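Local coordinates for protein ethylbenzene dehydrogenase alpha-subunit (Aromatoleum aromaticum, PDB 2IVF) that belongs to the molybdopterin oxidoreductase family and holds two pterin-guanine dinucleotide ligands, an iron/sulfur cluster and a molybdenum atom, at residues A[442-447]-A[476-481]; A[249-254]-A[277-282]; A[241-246]-A[791-796]; A[438-443]-A[468-473]. All blocks are in the same frame, centred on the assembly; numbering follows the deposited sequence.

Contact 1: residues A[442-447]-A[476-481]. With MGD (2-amino-5,6-dimercapto-7-methyl-3,7,8a,9-tetrahydro-8-oxa-1,3,9,10-tetraaza-anthracen-4-one guanosine dinucleotide), chain M.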
# COMPACT_ATOMS: atom_id res chain seq x y z
N SER A 442 16.28 -12.48 9.60
CA SER A 442 15.15 -12.78 8.79
C SER A 442 13.99 -11.83 9.09
O SER A 442 13.88 -11.23 10.18
CB SER A 442 14.69 -14.25 9.05
OG SER A 442 15.75 -15.16 8.85
N TYR A 443 13.11 -11.70 8.12
CA TYR A 443 11.76 -11.24 8.42
C TYR A 443 10.80 -12.27 7.91
O TYR A 443 10.59 -12.39 6.71
CB TYR A 443 11.43 -9.88 7.81
CG TYR A 443 10.16 -9.28 8.40
CD1 TYR A 443 8.89 -9.56 7.84
CD2 TYR A 443 10.21 -8.52 9.54
CE1 TYR A 443 7.75 -9.03 8.41
CE2 TYR A 443 9.08 -7.96 10.09
CZ TYR A 443 7.86 -8.23 9.52
OH TYR A 443 6.70 -7.75 10.13
N ILE A 444 10.24 -13.00 8.85
CA ILE A 444 9.13 -13.87 8.62
C ILE A 444 7.86 -13.06 8.76
O ILE A 444 7.54 -12.56 9.84
CB ILE A 444 9.05 -14.98 9.70
CG1 ILE A 444 10.39 -15.69 9.85
CG2 ILE A 444 7.96 -15.99 9.31
CD1 ILE A 444 10.41 -16.72 10.97
N GLY A 445 7.12 -12.98 7.66
CA GLY A 445 5.87 -12.27 7.64
C GLY A 445 4.73 -13.14 8.04
O GLY A 445 4.86 -14.31 8.36
N PHE A 446 3.57 -12.55 7.95
CA PHE A 446 2.40 -13.19 8.53
C PHE A 446 1.67 -14.10 7.58
O PHE A 446 0.66 -14.73 7.96
CB PHE A 446 1.51 -12.14 9.19
CG PHE A 446 2.09 -11.55 10.45
CD1 PHE A 446 2.24 -12.32 11.60
CD2 PHE A 446 2.50 -10.23 10.48
CE1 PHE A 446 2.78 -11.78 12.78
CE2 PHE A 446 3.03 -9.68 11.68
CZ PHE A 446 3.17 -10.47 12.81
N SER A 447 2.24 -14.30 6.39
CA SER A 447 1.81 -15.44 5.58
C SER A 447 2.23 -16.75 6.22
O SER A 447 1.68 -17.79 5.89
CB SER A 447 2.39 -15.37 4.18
OG SER A 447 1.59 -14.52 3.35
N THR A 476 20.68 -10.04 14.17
CA THR A 476 19.84 -11.22 14.12
C THR A 476 18.42 -10.82 14.52
O THR A 476 18.19 -9.73 15.02
CB THR A 476 20.33 -12.31 15.07
OG1 THR A 476 20.19 -11.87 16.43
CG2 THR A 476 21.80 -12.64 14.78
N GLY A 477 17.50 -11.74 14.32
CA GLY A 477 16.10 -11.48 14.49
C GLY A 477 15.31 -12.20 13.42
O GLY A 477 15.88 -12.78 12.43
N ALA A 478 14.00 -12.25 13.65
CA ALA A 478 13.11 -13.01 12.74
C ALA A 478 11.86 -12.26 12.31
O ALA A 478 11.22 -12.68 11.41
CB ALA A 478 12.75 -14.39 13.34
N PHE A 479 11.47 -11.20 13.02
CA PHE A 479 10.24 -10.50 12.84
C PHE A 479 10.23 -9.28 13.77
O PHE A 479 11.21 -9.03 14.47
CB PHE A 479 8.99 -11.40 13.03
CG PHE A 479 9.10 -12.41 14.15
CD1 PHE A 479 9.10 -12.03 15.49
CD2 PHE A 479 9.13 -13.77 13.86
CE1 PHE A 479 9.15 -12.99 16.49
CE2 PHE A 479 9.17 -14.72 14.85
CZ PHE A 479 9.20 -14.33 16.16
N ALA A 480 9.13 -8.53 13.79
CA ALA A 480 9.02 -7.34 14.60
C ALA A 480 7.74 -7.43 15.43
O ALA A 480 6.76 -6.76 15.14
CB ALA A 480 8.99 -6.13 13.73
N TRP A 481 7.77 -8.22 16.49
CA TRP A 481 6.57 -8.53 17.24
C TRP A 481 6.75 -8.22 18.72
O TRP A 481 6.06 -8.76 19.54
CB TRP A 481 6.29 -10.01 17.00
CG TRP A 481 4.89 -10.42 17.11
CD1 TRP A 481 4.42 -11.52 17.75
CD2 TRP A 481 3.76 -9.79 16.52
NE1 TRP A 481 3.05 -11.60 17.62
CE2 TRP A 481 2.63 -10.54 16.86
CE3 TRP A 481 3.59 -8.65 15.74
CZ2 TRP A 481 1.37 -10.19 16.47
CZ3 TRP A 481 2.33 -8.32 15.33
CH2 TRP A 481 1.24 -9.08 15.70
PB MGD M . 2.04 -10.92 3.61
O1B MGD M . 1.58 -9.68 2.94
O2B MGD M . 0.99 -11.94 3.86
O3B MGD M . 2.81 -10.72 4.98
O3A MGD M . 2.57 -8.30 5.71
PA MGD M . 3.65 -9.46 5.57
O1A MGD M . 4.66 -8.95 4.64
O2A MGD M . 4.08 -9.91 6.88
O5' MGD M . 3.20 -11.61 2.73
C5' MGD M . 2.95 -11.87 1.34
C4' MGD M . 4.03 -12.80 0.79
O4' MGD M . 3.89 -14.09 1.35
C3' MGD M . 3.61 -12.99 -0.65
O3' MGD M . 4.31 -12.01 -1.42
C2' MGD M . 4.09 -14.42 -0.96
O2' MGD M . 5.16 -14.38 -1.92
C1' MGD M . 4.57 -14.93 0.41
N9 MGD M . 4.13 -16.34 0.58
C8 MGD M . 2.89 -16.83 0.49
N7 MGD M . 2.88 -18.15 0.76
C5 MGD M . 4.17 -18.48 1.04
C6 MGD M . 4.85 -19.64 1.36
O6 MGD M . 4.34 -20.76 1.46
N1 MGD M . 6.23 -19.54 1.59
C2 MGD M . 6.97 -18.35 1.48
N2 MGD M . 8.33 -18.36 1.70
N3 MGD M . 6.29 -17.24 1.19
C4 MGD M . 4.94 -17.29 0.95
C10 MGD M . 1.45 -8.45 6.51
C11 MGD M . 1.31 -7.22 7.37
O11 MGD M . 1.23 -6.13 6.55
C12 MGD M . 0.15 -7.27 8.37
S12 MGD M . -0.36 -8.77 9.14
C13 MGD M . -0.52 -6.11 8.69
S13 MGD M . -1.81 -6.16 9.83
C14 MGD M . -0.15 -4.82 8.04
N15 MGD M . -1.15 -4.60 6.95
C16 MGD M . -0.82 -3.87 5.79
C17 MGD M . -1.74 -3.52 4.84
O17 MGD M . -2.94 -3.86 4.93
N18 MGD M . -1.28 -2.79 3.72
C19 MGD M . 0.01 -2.40 3.56
N19 MGD M . 0.33 -1.71 2.45
N20 MGD M . 0.89 -2.79 4.50
C21 MGD M . 0.50 -3.47 5.59
N22 MGD M . 1.43 -3.85 6.55
C23 MGD M . 1.26 -4.99 7.40
O HOH W 1 16.67 -15.19 11.27
O HOH W 2 6.48 -8.95 12.52

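Contact 2: residues A[249-254]-A[277-282]. With MGD (2-amino-5,6-dimercapto-7-methyl-3,7,8a,9-tetrahydro-8-oxa-1,3,9,10-tetraaza-anthracen-4-one guanosine dinucleotide), chain M.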
# COMPACT_ATOMS: atom_id res chain seq x y z
N LEU A 249 23.48 -11.36 5.99
CA LEU A 249 22.62 -12.20 5.15
C LEU A 249 21.23 -12.01 5.68
O LEU A 249 21.05 -12.06 6.91
CB LEU A 249 22.96 -13.68 5.30
CG LEU A 249 22.18 -14.74 4.52
CD1 LEU A 249 22.28 -14.45 3.01
CD2 LEU A 249 22.71 -16.18 4.88
N ILE A 250 20.31 -11.62 4.79
CA ILE A 250 18.95 -11.25 5.17
C ILE A 250 17.96 -12.12 4.39
O ILE A 250 18.00 -12.20 3.14
CB ILE A 250 18.64 -9.78 4.86
CG1 ILE A 250 19.61 -8.84 5.60
CG2 ILE A 250 17.15 -9.45 5.16
CD1 ILE A 250 19.73 -7.41 5.04
N PHE A 251 17.08 -12.78 5.12
CA PHE A 251 16.00 -13.59 4.54
C PHE A 251 14.63 -12.95 4.74
O PHE A 251 14.14 -12.86 5.87
CB PHE A 251 15.95 -14.99 5.19
CG PHE A 251 17.06 -15.87 4.82
CD1 PHE A 251 17.05 -16.57 3.61
CD2 PHE A 251 18.12 -16.05 5.68
CE1 PHE A 251 18.10 -17.39 3.26
CE2 PHE A 251 19.15 -16.90 5.34
CZ PHE A 251 19.16 -17.55 4.12
N MET A 252 14.01 -12.51 3.64
CA MET A 252 12.63 -12.04 3.64
C MET A 252 11.79 -13.21 3.23
O MET A 252 11.95 -13.69 2.10
CB MET A 252 12.45 -10.90 2.63
CG MET A 252 13.24 -9.67 3.02
SD MET A 252 12.35 -8.86 4.38
CE MET A 252 13.68 -8.14 5.30
N THR A 253 10.91 -13.70 4.11
CA THR A 253 10.20 -14.93 3.83
C THR A 253 8.76 -14.79 4.31
O THR A 253 8.51 -14.08 5.27
CB THR A 253 10.87 -16.13 4.51
OG1 THR A 253 10.14 -17.29 4.15
CG2 THR A 253 10.96 -16.00 6.04
N CYS A 254 7.83 -15.41 3.60
CA CYS A 254 6.42 -15.29 3.95
C CYS A 254 6.06 -13.83 4.18
O CYS A 254 5.27 -13.54 5.03
CB CYS A 254 6.10 -16.12 5.19
SG CYS A 254 6.08 -17.83 4.77
N GLU A 277 23.66 -9.69 1.81
CA GLU A 277 23.08 -10.50 0.77
C GLU A 277 21.61 -10.67 1.06
O GLU A 277 21.23 -11.11 2.13
CB GLU A 277 23.78 -11.85 0.75
CG GLU A 277 23.20 -12.89 -0.14
CD GLU A 277 24.31 -13.91 -0.57
OE1 GLU A 277 25.39 -13.94 0.08
OE2 GLU A 277 24.13 -14.58 -1.60
N VAL A 278 20.77 -10.30 0.11
CA VAL A 278 19.32 -10.28 0.36
C VAL A 278 18.66 -11.39 -0.41
O VAL A 278 18.78 -11.50 -1.64
CB VAL A 278 18.70 -8.92 -0.01
CG1 VAL A 278 17.17 -8.97 0.08
CG2 VAL A 278 19.36 -7.76 0.87
N VAL A 279 17.94 -12.20 0.35
CA VAL A 279 17.26 -13.35 -0.14
C VAL A 279 15.75 -13.22 0.11
O VAL A 279 15.33 -12.93 1.23
CB VAL A 279 17.73 -14.62 0.51
CG1 VAL A 279 17.00 -15.81 -0.13
CG2 VAL A 279 19.30 -14.68 0.44
N VAL A 280 14.96 -13.43 -0.93
CA VAL A 280 13.49 -13.45 -0.79
C VAL A 280 13.08 -14.87 -1.00
O VAL A 280 13.36 -15.42 -2.06
CB VAL A 280 12.77 -12.49 -1.78
CG1 VAL A 280 11.27 -12.72 -1.81
CG2 VAL A 280 13.07 -11.00 -1.44
N ILE A 281 12.50 -15.46 0.04
CA ILE A 281 11.94 -16.80 -0.05
C ILE A 281 10.43 -16.60 -0.25
O ILE A 281 9.72 -16.13 0.65
CB ILE A 281 12.19 -17.65 1.21
CG1 ILE A 281 13.66 -17.68 1.56
CG2 ILE A 281 11.63 -19.08 0.99
CD1 ILE A 281 13.96 -18.38 2.89
N ALA A 282 9.97 -16.92 -1.46
CA ALA A 282 8.59 -16.70 -1.85
C ALA A 282 8.29 -17.67 -2.99
O ALA A 282 9.16 -17.92 -3.84
CB ALA A 282 8.36 -15.25 -2.33
PB MGD M . 2.04 -10.92 3.61
O1B MGD M . 1.58 -9.68 2.94
O2B MGD M . 0.99 -11.94 3.86
O3B MGD M . 2.81 -10.72 4.98
O3A MGD M . 2.57 -8.30 5.71
PA MGD M . 3.65 -9.46 5.57
O1A MGD M . 4.66 -8.95 4.64
O2A MGD M . 4.08 -9.91 6.88
O5' MGD M . 3.20 -11.61 2.73
C5' MGD M . 2.95 -11.87 1.34
C4' MGD M . 4.03 -12.80 0.79
O4' MGD M . 3.89 -14.09 1.35
C3' MGD M . 3.61 -12.99 -0.65
O3' MGD M . 4.31 -12.01 -1.42
C2' MGD M . 4.09 -14.42 -0.96
O2' MGD M . 5.16 -14.38 -1.92
C1' MGD M . 4.57 -14.93 0.41
N9 MGD M . 4.13 -16.34 0.58
C8 MGD M . 2.89 -16.83 0.49
N7 MGD M . 2.88 -18.15 0.76
C5 MGD M . 4.17 -18.48 1.04
C6 MGD M . 4.85 -19.64 1.36
O6 MGD M . 4.34 -20.76 1.46
N1 MGD M . 6.23 -19.54 1.59
C2 MGD M . 6.97 -18.35 1.48
N2 MGD M . 8.33 -18.36 1.70
N3 MGD M . 6.29 -17.24 1.19
C4 MGD M . 4.94 -17.29 0.95
C10 MGD M . 1.45 -8.45 6.51
C11 MGD M . 1.31 -7.22 7.37
O11 MGD M . 1.23 -6.13 6.55
C12 MGD M . 0.15 -7.27 8.37
S12 MGD M . -0.36 -8.77 9.14
C13 MGD M . -0.52 -6.11 8.69
S13 MGD M . -1.81 -6.16 9.83
C14 MGD M . -0.15 -4.82 8.04
N15 MGD M . -1.15 -4.60 6.95
C16 MGD M . -0.82 -3.87 5.79
C17 MGD M . -1.74 -3.52 4.84
O17 MGD M . -2.94 -3.86 4.93
N18 MGD M . -1.28 -2.79 3.72
C19 MGD M . 0.01 -2.40 3.56
N19 MGD M . 0.33 -1.71 2.45
N20 MGD M . 0.89 -2.79 4.50
C21 MGD M . 0.50 -3.47 5.59
N22 MGD M . 1.43 -3.85 6.55
C23 MGD M . 1.26 -4.99 7.40

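Contact 3: residues A[241-246]-A[791-796]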
# COMPACT_ATOMS: atom_id res chain seq x y z
N ALA A 241 14.11 -1.75 12.23
CA ALA A 241 14.47 -1.99 10.82
C ALA A 241 15.94 -1.76 10.53
O ALA A 241 16.49 -2.39 9.60
CB ALA A 241 13.60 -1.16 9.89
N ASP A 242 16.56 -0.85 11.30
CA ASP A 242 17.99 -0.52 11.11
C ASP A 242 18.90 -1.67 11.57
O ASP A 242 20.06 -1.69 11.21
CB ASP A 242 18.39 0.82 11.74
CG ASP A 242 18.11 0.90 13.26
OD1 ASP A 242 17.48 -0.05 13.78
OD2 ASP A 242 18.44 1.94 13.89
N ASN A 243 18.32 -2.67 12.27
CA ASN A 243 19.04 -3.91 12.64
C ASN A 243 19.54 -4.64 11.38
O ASN A 243 20.60 -5.27 11.41
CB ASN A 243 18.14 -4.84 13.42
CG ASN A 243 18.88 -6.06 13.99
OD1 ASN A 243 19.91 -5.92 14.64
ND2 ASN A 243 18.33 -7.25 13.76
N LEU A 244 18.83 -4.48 10.27
CA LEU A 244 19.29 -5.08 9.00
C LEU A 244 20.64 -4.56 8.56
O LEU A 244 21.38 -5.24 7.87
CB LEU A 244 18.29 -4.80 7.86
CG LEU A 244 16.89 -5.39 7.87
CD1 LEU A 244 16.23 -5.13 6.49
CD2 LEU A 244 16.90 -6.87 8.26
N LEU A 245 21.00 -3.36 9.00
CA LEU A 245 22.29 -2.82 8.64
C LEU A 245 23.46 -3.52 9.33
O LEU A 245 24.61 -3.31 8.96
CB LEU A 245 22.31 -1.37 8.96
CG LEU A 245 21.35 -0.51 8.13
CD1 LEU A 245 21.34 0.92 8.68
CD2 LEU A 245 21.77 -0.56 6.65
N ASP A 246 23.16 -4.34 10.35
CA ASP A 246 24.12 -5.18 11.00
C ASP A 246 24.13 -6.66 10.56
O ASP A 246 24.90 -7.44 11.08
CB ASP A 246 23.88 -5.11 12.51
CG ASP A 246 24.32 -3.77 13.10
OD1 ASP A 246 25.34 -3.25 12.64
OD2 ASP A 246 23.67 -3.29 14.05
N PRO A 791 20.36 -0.35 17.24
CA PRO A 791 19.23 -1.10 16.79
C PRO A 791 18.71 -2.12 17.83
O PRO A 791 19.47 -2.68 18.63
CB PRO A 791 19.73 -1.79 15.52
CG PRO A 791 20.83 -0.95 15.02
CD PRO A 791 21.48 -0.44 16.28
N ILE A 792 17.40 -2.18 17.88
CA ILE A 792 16.68 -3.11 18.73
C ILE A 792 16.88 -4.47 18.12
O ILE A 792 16.71 -4.59 16.95
CB ILE A 792 15.19 -2.76 18.78
CG1 ILE A 792 14.99 -1.46 19.58
CG2 ILE A 792 14.37 -3.93 19.45
CD1 ILE A 792 13.59 -0.89 19.53
N TYR A 793 17.27 -5.46 18.92
CA TYR A 793 17.28 -6.87 18.46
C TYR A 793 16.96 -7.72 19.69
O TYR A 793 17.22 -7.30 20.82
CB TYR A 793 18.64 -7.29 17.85
CG TYR A 793 19.78 -7.31 18.82
CD1 TYR A 793 20.54 -6.17 19.03
CD2 TYR A 793 20.12 -8.46 19.52
CE1 TYR A 793 21.61 -6.19 19.90
CE2 TYR A 793 21.14 -8.47 20.42
CZ TYR A 793 21.89 -7.35 20.60
OH TYR A 793 22.91 -7.35 21.47
N PRO A 794 16.37 -8.89 19.47
CA PRO A 794 15.94 -9.70 20.61
C PRO A 794 16.90 -10.78 21.05
O PRO A 794 17.87 -11.08 20.36
CB PRO A 794 14.67 -10.37 20.07
CG PRO A 794 15.07 -10.72 18.68
CD PRO A 794 15.99 -9.53 18.20
N MET A 795 16.59 -11.35 22.21
CA MET A 795 17.16 -12.59 22.71
C MET A 795 18.54 -12.47 23.31
O MET A 795 19.15 -13.50 23.68
CB MET A 795 17.10 -13.70 21.67
CG MET A 795 15.70 -13.89 21.09
SD MET A 795 15.63 -15.28 19.95
CE MET A 795 15.76 -16.64 21.09
N ARG A 796 19.03 -11.23 23.46
CA ARG A 796 20.34 -11.00 24.05
C ARG A 796 20.50 -11.66 25.42
O ARG A 796 21.56 -12.12 25.75
CB ARG A 796 20.60 -9.51 24.19
CG ARG A 796 22.07 -9.18 24.35
CD ARG A 796 22.32 -7.72 24.70
NE ARG A 796 21.70 -7.36 25.97
CZ ARG A 796 22.19 -7.62 27.17
NH1 ARG A 796 23.35 -8.26 27.34
NH2 ARG A 796 21.52 -7.20 28.23

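Contact 4: residues A[438-443]-A[468-473]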
# COMPACT_ATOMS: atom_id res chain seq x y z
N LYS A 438 27.46 -16.47 8.16
CA LYS A 438 27.01 -15.09 8.05
C LYS A 438 26.07 -14.74 9.16
O LYS A 438 25.21 -15.55 9.53
CB LYS A 438 26.32 -14.80 6.72
CG LYS A 438 27.30 -14.86 5.55
CD LYS A 438 26.68 -14.33 4.28
CE LYS A 438 27.57 -14.62 3.07
NZ LYS A 438 28.96 -14.21 3.40
N ARG A 439 26.26 -13.55 9.71
CA ARG A 439 25.27 -12.98 10.61
C ARG A 439 23.97 -12.75 9.84
O ARG A 439 23.89 -12.02 8.87
CB ARG A 439 25.80 -11.67 11.21
CG ARG A 439 24.88 -11.05 12.21
CD ARG A 439 24.82 -11.88 13.53
NE ARG A 439 26.13 -12.20 14.10
CZ ARG A 439 26.85 -11.42 14.89
NH1 ARG A 439 26.44 -10.21 15.25
NH2 ARG A 439 28.03 -11.84 15.33
N THR A 440 22.92 -13.42 10.30
CA THR A 440 21.73 -13.62 9.52
C THR A 440 20.50 -13.12 10.28
O THR A 440 20.33 -13.42 11.45
CB THR A 440 21.54 -15.07 9.17
OG1 THR A 440 22.65 -15.53 8.36
CG2 THR A 440 20.14 -15.30 8.49
N CYS A 441 19.72 -12.29 9.60
CA CYS A 441 18.51 -11.71 10.12
C CYS A 441 17.45 -12.14 9.09
O CYS A 441 17.70 -12.15 7.85
CB CYS A 441 18.60 -10.19 10.19
SG CYS A 441 17.24 -9.44 11.13
N SER A 442 16.28 -12.48 9.60
CA SER A 442 15.15 -12.78 8.79
C SER A 442 13.99 -11.83 9.09
O SER A 442 13.88 -11.23 10.18
CB SER A 442 14.69 -14.25 9.05
OG SER A 442 15.75 -15.16 8.85
N TYR A 443 13.11 -11.70 8.12
CA TYR A 443 11.76 -11.24 8.42
C TYR A 443 10.80 -12.27 7.91
O TYR A 443 10.59 -12.39 6.71
CB TYR A 443 11.43 -9.88 7.81
CG TYR A 443 10.16 -9.28 8.40
CD1 TYR A 443 8.89 -9.56 7.84
CD2 TYR A 443 10.21 -8.52 9.54
CE1 TYR A 443 7.75 -9.03 8.41
CE2 TYR A 443 9.08 -7.96 10.09
CZ TYR A 443 7.86 -8.23 9.52
OH TYR A 443 6.70 -7.75 10.13
N SER A 468 23.40 -22.29 13.22
CA SER A 468 24.36 -21.27 12.79
C SER A 468 24.65 -20.22 13.88
O SER A 468 25.41 -19.29 13.66
CB SER A 468 23.86 -20.60 11.53
OG SER A 468 22.54 -20.05 11.69
N GLY A 469 24.07 -20.40 15.07
CA GLY A 469 24.25 -19.45 16.16
C GLY A 469 23.69 -18.07 15.86
O GLY A 469 24.20 -17.07 16.37
N ASN A 470 22.61 -18.02 15.09
CA ASN A 470 22.08 -16.73 14.62
C ASN A 470 20.88 -16.23 15.43
O ASN A 470 19.81 -15.92 14.90
CB ASN A 470 21.78 -16.81 13.10
CG ASN A 470 22.95 -16.41 12.27
OD1 ASN A 470 23.39 -17.16 11.35
ND2 ASN A 470 23.48 -15.24 12.54
N TRP A 471 21.10 -16.11 16.74
CA TRP A 471 20.19 -15.31 17.57
C TRP A 471 20.88 -14.74 18.77
O TRP A 471 21.99 -15.16 19.12
CB TRP A 471 18.87 -16.05 17.90
CG TRP A 471 18.96 -17.15 18.90
CD1 TRP A 471 19.37 -17.04 20.20
CD2 TRP A 471 18.54 -18.51 18.72
NE1 TRP A 471 19.25 -18.26 20.82
CE2 TRP A 471 18.73 -19.17 19.93
CE3 TRP A 471 18.03 -19.22 17.62
CZ2 TRP A 471 18.46 -20.53 20.09
CZ3 TRP A 471 17.72 -20.56 17.78
CH2 TRP A 471 17.95 -21.22 19.00
N GLY A 472 20.25 -13.71 19.34
CA GLY A 472 20.76 -13.03 20.49
C GLY A 472 21.92 -12.09 20.24
O GLY A 472 22.56 -11.64 21.19
N LYS A 473 22.11 -11.75 18.96
CA LYS A 473 23.26 -10.98 18.52
C LYS A 473 22.82 -9.84 17.60
O LYS A 473 21.75 -9.90 16.93
CB LYS A 473 24.23 -11.89 17.77
CG LYS A 473 24.75 -13.06 18.57
CD LYS A 473 25.41 -14.10 17.62
CE LYS A 473 25.95 -15.26 18.44
NZ LYS A 473 26.56 -16.31 17.60
O HOH W 3 18.56 -14.44 13.12

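Contact 1: residues A[442-447]-A[476-481]
F446 turns an edge of its ring toward one face of the W481 indole, an edge-to-face pair with the two planes 60° apart and the six-membered-ring centroids 4.7 Å apart. The touching atom is F446 CZ, displaced toward the rim of the indole and 3.4 Å from W481 CZ3; F446 CD2 also comes within 3.5 Å of S12 of MGD, which approaches the ring obliquely. Y443 holds a different flat group against the loop. Its CB points away from 476-481, but CG stands anti to the backbone N (chi1 -167°), and the ring returns so that CE2 lies 3.7 Å from A480 N, while MGD O2A sits near the ring plane at the edge. Water 2 joins Y443 OH to A480 N. At the edge of the F479 ring is I444 CD1; that ring also stacks with Y225.

Two backbone bonds fix the strand to the loop: S442 N donates to G477 O at 2.9 Å, from 37° above the carbonyl plane, and I444 N donates to A478 O at 2.8 Å. A step of two residues on the strand matches one on the loop, so this is not regular strand pairing. F446 N donates to MGD O2A at 2.9 Å, and G445, without a side chain, lets that oxygen come to 3.1 Å from its CA. The chemistry is thus divided: the strand amides are spent on the loop, and that of F446, just past the strand end, goes to a phosphate oxygen whose negative charge it would be expected to help offset.

Contact 2: residues A[249-254]-A[277-282]
Between L249-T253 and E277-I281 the backbone bonds alternate as parallel strands require, the two axes running in the same sense at 21°. I250 takes part twice, its N donating to E277 O at 2.9 Å and its O receiving V279 N at 2.8 Å. M252 repeats the pattern, with N to V279 O and O from I281 N; V280 CA adds a C-H contact to M252 O at 3.3 Å.

Apolar packing differs on the two faces. On the face of L249, F251 and T253, the F251 ring lies alongside V279 and obliquely across I281, with F251 CD1 3.7 Å from I281 CD1. L249 has CG anti to the backbone N (chi1 180°), and its CD1 reaches over to E277 CG at 3.6 Å. Helix 303-316 covers the I281 end of this face. On the other, I250 packs against V278 and M252 CB meets V280 CG2 at 4.1 Å, beneath helix 265-274.

The polar groups lie at the ends. The E277 carboxylate forms a salt bridge with K434. At the C-terminal ends, MGD N2 donates to I281 O at 2.8 Å, and C254 SG rests 3.4 Å from MGD C2, so a backbone carbonyl and a sulfur both meet the guanine.

Two adjacent parallel strands linked through helices 257-260 and 265-274 form a beta-alpha-beta unit. With strand order 3-2-1-4 and a guanine nucleotide at the carboxyl edge, the unit is typical of a Rossmann-like dinucleotide-binding sheet, as in other members of this family.

Contact 3: residues A[241-246]-A[791-796]
P791 begins the second segment and makes the largest share of the contact, its ring set against the helical turn 241-246. CB of P791 lies 3.3 Å from D242 OD1 and 3.6 Å from N243 CA, while P791 CG is 3.8 Å from D246 OD2. The side chains of D242 and D246 each cross that of P791 at about a right angle. D242 reaches it because CG stands between the backbone N and the carbonyl carbon (chi1 57°). Neither acid relies on the proline for a polar partner: D242 OD1 is hydrogen-bonded to S240 OG, and D246 OD2 to Y119 OH.

The turn that receives P791 is a 3-10 segment, as bonds three residues apart indicate, such as L245 N to D242 O at 2.9 Å. It leads into strand 249-253 of the Rossmann-like parallel sheet, so a stretch of the same chain over 500 residues further on is laid against the approach to it.

I792 follows with its backbone: I792 O comes 3.8 Å from N243 CB, and I792 N bonds to the same S240 OG that holds D242. At Y793 the contact passes to N243 OD1, 3.7 Å from Y793 CB. The two side chains cross at about a right angle, though the amide and ring planes are 14° apart. Outside bonds fix that amide at both ends, ND2 donating to T476 O and OD1 accepting from G475 N.

Contact 4: residues A[438-443]-A[468-473]
K438 O accepts a hydrogen bond from T440 OG1 at 2.8 Å, the hydroxyl coming in from above the carbonyl plane, and the end of the N470 amide, whose two atoms are probably interchanged in the model, lies against it. The buried N470 amide lies between K438 O and T440 N, the latter 3.6 Å from N470 CG. Water 3 stands 2.6 Å from both T440 O and N470 O and links the strand to the loop.

R439 folds back over the loop. Its chain leaves with CG anti to the backbone N (chi1 -176°), then bends twice, bringing K473 CB over one face of the guanidinium, offset toward the rim and 3.7 Å from R439 NH1. That nitrogen also donates to P474 O. K473 runs extended across the guanidinium and delivers NZ to G469 O at 2.8 Å, in the carbonyl plane; G469 forms the Schellman motif that ends helix 454-467.

The aliphatic part of K473 thus meets the guanidinium of R439, while R439 NH2 and K473 NZ stay 5.2 Å apart, and each cation is turned to a backbone carbonyl, which would be expected to soften their repulsion.

Followed from the N terminus, contact 3 opens first at 241-246 and closes last at 791-796, so the other three nest inside its long loop. Contact 2 comes next, closing the short helical connection from strand 249-253 to strand 277-281, in series with what follows. Contacts 4 and 1 both start from strand 440-444, sharing S442 and Y443; contact 4 closes at 468-473, just past helix 454-467, and contact 1 at 476-481, so their loops overlap, neither lying inside the other. Strand 440-444 neighbours 249-253 in one parallel sheet, with Y443 N 2.7 Å from F251 O. A side chain of contact 3 is bonded to the loop of contact 1. Contacts 1 and 2 both reach MGD.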